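Local coordinates for protein cortical-lytic enzyme (Bacillus cereus, PDB 4S3J) that probably acts as an N-acetylglucosaminidase that breaks down partially degraded cortex peptidoglycan during spore germination, recognising muramic acid delta-lactam, at residues M294-I299 and G321-G326; K51-Y56 and Q94-K99. All coordinates share one frame; numbering follows the deposited sequence.

Interaction 1 of 2, residues M294-I299 and G321-G326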
loop_
_atom_site.group_PDB
_atom_site.type_symbol
_atom_site.label_atom_id
_atom_site.label_comp_id
_atom_site.label_asym_id
_atom_site.label_seq_id
_atom_site.Cartn_x
_atom_site.Cartn_y
_atom_site.Cartn_z
ATOM N N MET A 294 -9.623 10.006 11.561
ATOM C CA MET A 294 -8.880 10.888 10.664
ATOM C C MET A 294 -8.272 10.025 9.548
ATOM O O MET A 294 -8.282 8.793 9.639
ATOM C CB MET A 294 -7.781 11.659 11.404
ATOM C CG MET A 294 -6.725 10.770 11.945
ATOM S SD MET A 294 -5.465 11.690 12.892
ATOM C CE MET A 294 -6.458 12.306 14.248
ATOM N N ALA A 295 -7.749 10.672 8.507
ATOM C CA ALA A 295 -7.139 9.936 7.399
ATOM C C ALA A 295 -6.044 8.981 7.906
ATOM O O ALA A 295 -5.228 9.361 8.747
ATOM C CB ALA A 295 -6.570 10.873 6.394
ATOM N N ILE A 296 -6.000 7.781 7.341
ATOM C CA ILE A 296 -5.034 6.764 7.767
ATOM C C ILE A 296 -3.613 7.122 7.302
ATOM O O ILE A 296 -2.648 6.924 8.045
ATOM C CB ILE A 296 -5.428 5.340 7.250
ATOM C CG1 ILE A 296 -6.628 4.760 8.020
ATOM C CG2 ILE A 296 -4.299 4.336 7.441
ATOM C CD1 ILE A 296 -7.894 5.426 7.792
ATOM N N SER A 297 -3.476 7.625 6.080
ATOM C CA SER A 297 -2.164 7.963 5.527
ATOM C C SER A 297 -2.198 9.300 4.771
ATOM O O SER A 297 -2.067 9.352 3.533
ATOM C CB SER A 297 -1.682 6.823 4.625
ATOM O OG SER A 297 -2.627 6.520 3.612
ATOM N N PRO A 298 -2.405 10.412 5.504
ATOM C CA PRO A 298 -2.516 11.743 4.890
ATOM C C PRO A 298 -1.265 12.063 4.069
ATOM O O PRO A 298 -0.168 11.762 4.525
ATOM C CB PRO A 298 -2.660 12.671 6.096
ATOM C CG PRO A 298 -2.038 11.915 7.220
ATOM C CD PRO A 298 -2.395 10.486 6.974
ATOM N N ILE A 299 -1.429 12.633 2.880
ATOM C CA ILE A 299 -0.337 12.676 1.918
ATOM C C ILE A 299 0.770 13.662 2.310
ATOM O O ILE A 299 1.919 13.455 1.965
ATOM C CB ILE A 299 -0.898 13.001 0.512
ATOM C CG1 ILE A 299 0.122 12.609 -0.558
ATOM C CG2 ILE A 299 -1.320 14.444 0.428
ATOM C CD1 ILE A 299 -0.479 12.502 -1.950
ATOM N N GLY A 321 5.091 2.354 2.197
ATOM C CA GLY A 321 3.989 1.576 2.741
ATOM C C GLY A 321 2.654 2.209 2.413
ATOM O O GLY A 321 2.509 3.429 2.469
ATOM N N GLN A 322 1.690 1.379 2.012
ATOM C CA GLN A 322 0.354 1.852 1.684
ATOM C C GLN A 322 -0.713 0.929 2.248
ATOM O O GLN A 322 -0.757 -0.244 1.911
ATOM C CB GLN A 322 0.192 1.958 0.173
ATOM C CG GLN A 322 -1.178 2.456 -0.262
ATOM C CD GLN A 322 -1.461 3.878 0.217
ATOM O OE1 GLN A 322 -0.634 4.781 0.052
ATOM N NE2 GLN A 322 -2.631 4.078 0.823
ATOM N N ASN A 323 -1.600 1.488 3.061
ATOM C CA ASN A 323 -2.752 0.765 3.578
ATOM C C ASN A 323 -3.794 0.568 2.490
ATOM O O ASN A 323 -4.026 1.479 1.677
ATOM C CB ASN A 323 -3.375 1.536 4.747
ATOM C CG ASN A 323 -3.733 2.958 4.365
ATOM O OD1 ASN A 323 -2.841 3.783 4.088
ATOM N ND2 ASN A 323 -5.033 3.250 4.280
ATOM N N LEU A 324 -4.427 -0.599 2.483
ATOM C CA LEU A 324 -5.605 -0.802 1.638
ATOM C C LEU A 324 -6.896 -0.665 2.463
ATOM O O LEU A 324 -7.996 -0.534 1.895
ATOM C CB LEU A 324 -5.531 -2.171 0.950
ATOM C CG LEU A 324 -4.445 -2.294 -0.133
ATOM C CD1 LEU A 324 -4.358 -3.746 -0.611
ATOM C CD2 LEU A 324 -4.754 -1.377 -1.276
ATOM N N TYR A 325 -6.755 -0.659 3.786
ATOM C CA TYR A 325 -7.894 -0.569 4.694
ATOM C C TYR A 325 -8.236 0.869 5.065
ATOM O O TYR A 325 -7.380 1.759 5.027
ATOM C CB TYR A 325 -7.606 -1.359 5.985
ATOM C CG TYR A 325 -6.319 -0.903 6.654
ATOM C CD1 TYR A 325 -5.085 -1.459 6.298
ATOM C CD2 TYR A 325 -6.322 0.100 7.627
ATOM C CE1 TYR A 325 -3.910 -1.023 6.880
ATOM C CE2 TYR A 325 -5.133 0.531 8.223
ATOM C CZ TYR A 325 -3.942 -0.036 7.842
ATOM O OH TYR A 325 -2.782 0.402 8.403
ATOM N N GLY A 326 -9.503 1.077 5.435
ATOM C CA GLY A 326 -9.925 2.261 6.149
ATOM C C GLY A 326 -10.452 1.815 7.507
ATOM O O GLY A 326 -10.359 0.624 7.851
#
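Ser297 and Ile296 meet Asn323 in a buried, mixed polar and apolar contact. It joins the loop before helix 299-312 to strand 318-330 in the family 18 TIM-barrel domain. The Ser297 hydroxyl donates to Asn323 OD1, with OG 2.8 Å from OD1. It approaches in the carbonyl plane, on a lone pair. Asn323 has its CG between the backbone N and the carbonyl carbon (chi1 55°), which turns the amide to the loop. ND2 of Asn323 donates to the backbone O of Tyr325 at 2.9 Å, and this O lies nearly in the amide plane. ND2 also reaches Glu385, so bonds at both ends of the amide fix its rotation. The methyl CG2 of Ile296 sits over one face of this amide, 3.4 Å from Asn323 CG. Ile296 CG2 also touches the Tyr325 ring, 4.0 Å from CE2. Asn323 CB lies over one face of that ring, offset toward its rim. Ile296 CD1 reaches the CA of Gly326. Gln322 NE2 bonds back to the O of Asn323 at 3.1 Å. The hydroxyl of Tyr325 bonds to Asp285. Lys393 of helix 387-400 bonds both Ser297 O and Gln322 OE1, while strand 404-408 packs against Gln322 and Leu324.

Interaction 2 of 2, residues K51-Y56 and Q94-K99. With EDO (1,2-ethanediol), chain D.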
loop_
_atom_site.group_PDB
_atom_site.type_symbol
_atom_site.label_atom_id
_atom_site.label_comp_id
_atom_site.label_asym_id
_atom_site.label_seq_id
_atom_site.Cartn_x
_atom_site.Cartn_y
_atom_site.Cartn_z
ATOM N N LYS A 51 -12.228 6.864 -23.765
ATOM C CA LYS A 51 -11.504 6.839 -25.044
ATOM C C LYS A 51 -10.037 7.245 -24.971
ATOM O O LYS A 51 -9.586 7.951 -24.067
ATOM C CB LYS A 51 -12.194 7.730 -26.078
ATOM C CG LYS A 51 -13.647 7.367 -26.334
ATOM C CD LYS A 51 -13.747 5.951 -26.881
ATOM C CE LYS A 51 -15.126 5.639 -27.418
ATOM N NZ LYS A 51 -15.168 4.276 -28.019
ATOM N N GLY A 52 -9.275 6.726 -25.920
ATOM C CA GLY A 52 -7.865 7.037 -26.022
ATOM C C GLY A 52 -7.536 8.518 -26.088
ATOM O O GLY A 52 -8.192 9.281 -26.795
ATOM N N ASN A 53 -6.492 8.916 -25.360
ATOM C CA ASN A 53 -5.966 10.279 -25.465
ATOM C C ASN A 53 -7.007 11.365 -25.214
ATOM O O ASN A 53 -6.925 12.456 -25.772
ATOM C CB ASN A 53 -5.360 10.476 -26.851
ATOM C CG ASN A 53 -4.342 9.414 -27.184
ATOM O OD1 ASN A 53 -4.568 8.578 -28.065
ATOM N ND2 ASN A 53 -3.225 9.429 -26.480
ATOM N N ASN A 54 -7.993 11.017 -24.405
ATOM C CA ASN A 54 -9.151 11.853 -24.122
ATOM C C ASN A 54 -9.468 11.858 -22.630
ATOM O O ASN A 54 -9.607 10.801 -22.021
ATOM C CB ASN A 54 -10.321 11.325 -24.903
ATOM C CG ASN A 54 -11.437 12.323 -25.019
ATOM O OD1 ASN A 54 -11.255 13.443 -25.518
ATOM N ND2 ASN A 54 -12.614 11.924 -24.580
ATOM N N TYR A 55 -9.631 13.045 -22.057
ATOM C CA TYR A 55 -9.806 13.162 -20.620
ATOM C C TYR A 55 -10.818 14.230 -20.259
ATOM O O TYR A 55 -10.789 15.319 -20.831
ATOM C CB TYR A 55 -8.454 13.464 -19.972
ATOM C CG TYR A 55 -8.509 13.570 -18.472
ATOM C CD1 TYR A 55 -8.486 12.420 -17.679
ATOM C CD2 TYR A 55 -8.569 14.808 -17.833
ATOM C CE1 TYR A 55 -8.533 12.499 -16.328
ATOM C CE2 TYR A 55 -8.622 14.888 -16.458
ATOM C CZ TYR A 55 -8.591 13.719 -15.709
ATOM O OH TYR A 55 -8.638 13.751 -14.328
ATOM N N TYR A 56 -11.704 13.923 -19.309
ATOM C CA TYR A 56 -12.677 14.902 -18.830
ATOM C C TYR A 56 -12.319 15.320 -17.410
ATOM O O TYR A 56 -12.216 14.501 -16.494
ATOM C CB TYR A 56 -14.099 14.341 -18.917
ATOM C CG TYR A 56 -14.461 14.052 -20.354
ATOM C CD1 TYR A 56 -14.856 15.069 -21.211
ATOM C CD2 TYR A 56 -14.359 12.774 -20.871
ATOM C CE1 TYR A 56 -15.145 14.814 -22.534
ATOM C CE2 TYR A 56 -14.653 12.510 -22.187
ATOM C CZ TYR A 56 -15.033 13.538 -23.018
ATOM O OH TYR A 56 -15.332 13.285 -24.337
ATOM N N GLN A 94 -13.014 19.017 -21.637
ATOM C CA GLN A 94 -12.364 17.969 -22.402
ATOM C C GLN A 94 -10.936 18.339 -22.762
ATOM O O GLN A 94 -10.698 19.404 -23.338
ATOM C CB GLN A 94 -13.161 17.686 -23.676
ATOM C CG GLN A 94 -12.515 16.678 -24.602
ATOM C CD GLN A 94 -13.283 16.497 -25.891
ATOM O OE1 GLN A 94 -13.966 17.414 -26.349
ATOM N NE2 GLN A 94 -13.095 15.352 -26.537
ATOM N N LEU A 95 -9.997 17.422 -22.501
ATOM C CA LEU A 95 -8.598 17.605 -22.882
ATOM C C LEU A 95 -8.082 16.462 -23.754
ATOM O O LEU A 95 -8.470 15.293 -23.589
ATOM C CB LEU A 95 -7.704 17.696 -21.636
ATOM C CG LEU A 95 -8.025 18.812 -20.654
ATOM C CD1 LEU A 95 -7.143 18.651 -19.405
ATOM C CD2 LEU A 95 -7.823 20.182 -21.266
ATOM N N TYR A 96 -7.150 16.801 -24.644
ATOM C CA TYR A 96 -6.408 15.807 -25.394
ATOM C C TYR A 96 -5.147 15.474 -24.578
ATOM O O TYR A 96 -4.423 16.385 -24.149
ATOM C CB TYR A 96 -6.026 16.305 -26.798
ATOM C CG TYR A 96 -5.262 15.264 -27.577
ATOM C CD1 TYR A 96 -3.897 15.164 -27.477
ATOM C CD2 TYR A 96 -5.928 14.339 -28.372
ATOM C CE1 TYR A 96 -3.198 14.186 -28.159
ATOM C CE2 TYR A 96 -5.241 13.350 -29.056
ATOM C CZ TYR A 96 -3.863 13.276 -28.929
ATOM O OH TYR A 96 -3.132 12.305 -29.588
ATOM N N VAL A 97 -4.901 14.187 -24.356
ATOM C CA VAL A 97 -3.766 13.735 -23.542
ATOM C C VAL A 97 -2.829 12.866 -24.389
ATOM O O VAL A 97 -3.205 11.769 -24.802
ATOM C CB VAL A 97 -4.227 12.941 -22.304
ATOM C CG1 VAL A 97 -3.032 12.557 -21.417
ATOM C CG2 VAL A 97 -5.189 13.739 -21.472
ATOM N N PRO A 98 -1.620 13.364 -24.690
ATOM C CA PRO A 98 -0.710 12.530 -25.487
ATOM C C PRO A 98 -0.312 11.264 -24.751
ATOM O O PRO A 98 -0.476 11.219 -23.529
ATOM C CB PRO A 98 0.515 13.424 -25.686
ATOM C CG PRO A 98 0.028 14.825 -25.459
ATOM C CD PRO A 98 -1.077 14.711 -24.451
ATOM N N LYS A 99 0.122 10.245 -25.494
ATOM C CA LYS A 99 0.631 9.009 -24.916
ATOM C C LYS A 99 1.841 9.367 -24.048
ATOM O O LYS A 99 2.742 10.079 -24.498
ATOM C CB LYS A 99 1.002 8.006 -26.024
ATOM C CG LYS A 99 1.518 6.665 -25.517
ATOM C CD LYS A 99 1.974 5.717 -26.639
ATOM C CE LYS A 99 2.482 4.380 -26.076
ATOM N NZ LYS A 99 2.857 3.360 -27.093
HETATM C C1 EDO D . -5.802 10.062 -21.142
HETATM O O1 EDO D . -4.959 9.308 -22.016
HETATM C C2 EDO D . -6.972 9.173 -20.782
HETATM O O2 EDO D . -7.526 8.714 -22.021
#
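The Tyr96 ring and the Asn53 amide lie side by side and point the same way, their planes 19° apart. Asn53 CB lies over the rim of one face of the Tyr96 ring, 3.6 Å from Tyr96 CE2, and Asn53 O comes in obliquely. The Tyr56 ring and Gln94 amide also run side by side; Gln94 CB meets the ring obliquely, 3.7 Å from Tyr56 CE1. The amides of Asn54 and Gln94 are instead nearly perpendicular. Gln94 CG is anti to the backbone N (chi1 176°), and the extended chain carries NE2 to Asn54. Gln94 NE2 donates almost straight to Asn54 OD1 at 2.8 Å, in plane and on a lone pair. Asn54 ND2 donates to Tyr56 OH at 3.0 Å and also to Thr50 O. On the other face of this two-stranded antiparallel sheet, Tyr55 and Leu95 form the hydrogen-bonded pair, with two backbone bonds. Val97 CG2 meets Tyr55 CB at 3.6 Å, and Tyr55 OH bonds to Asp61. Past the strand ends, Asn53 ND2 donates to Val97 O at 2.9 Å. Asn53 O accepts from Val97 N, which stands 68° above the carbonyl plane. An ethanediol, probably from the crystallisation liquor, bonds weakly to Asn54 N through O2 and touches Val97. The arrangement fits the beta-alpha-alpha-beta LysM fold, two helices packed on one side of a two-stranded antiparallel sheet. Bonds at both ends of the Asn54 amide probably fix its rotation on the more exposed face, while apolar contacts hold the buried face of Tyr55 and Leu95 on helix 63-70.

Overall arrangement
The two contacts belong to different parts of the chain and do not touch. Their centres are 30 Å apart and their nearest atoms about 15 Å apart. Interaction 2 comes first in sequence and pairs the two strands of the second LysM unit. Interaction 1 follows within the glycosyl hydrolase family 18 domain. It lies nearer the probable catalytic site, since Tyr325 is about 11 Å from Glu220, the probable proton donor, side chain to side chain. Interaction 2 lies away from that site, and the ethanediol beside it probably comes from the crystallisation liquor. LysM units commonly bind peptidoglycan, so the two regions are consistent with separate roles in holding and cutting the substrate.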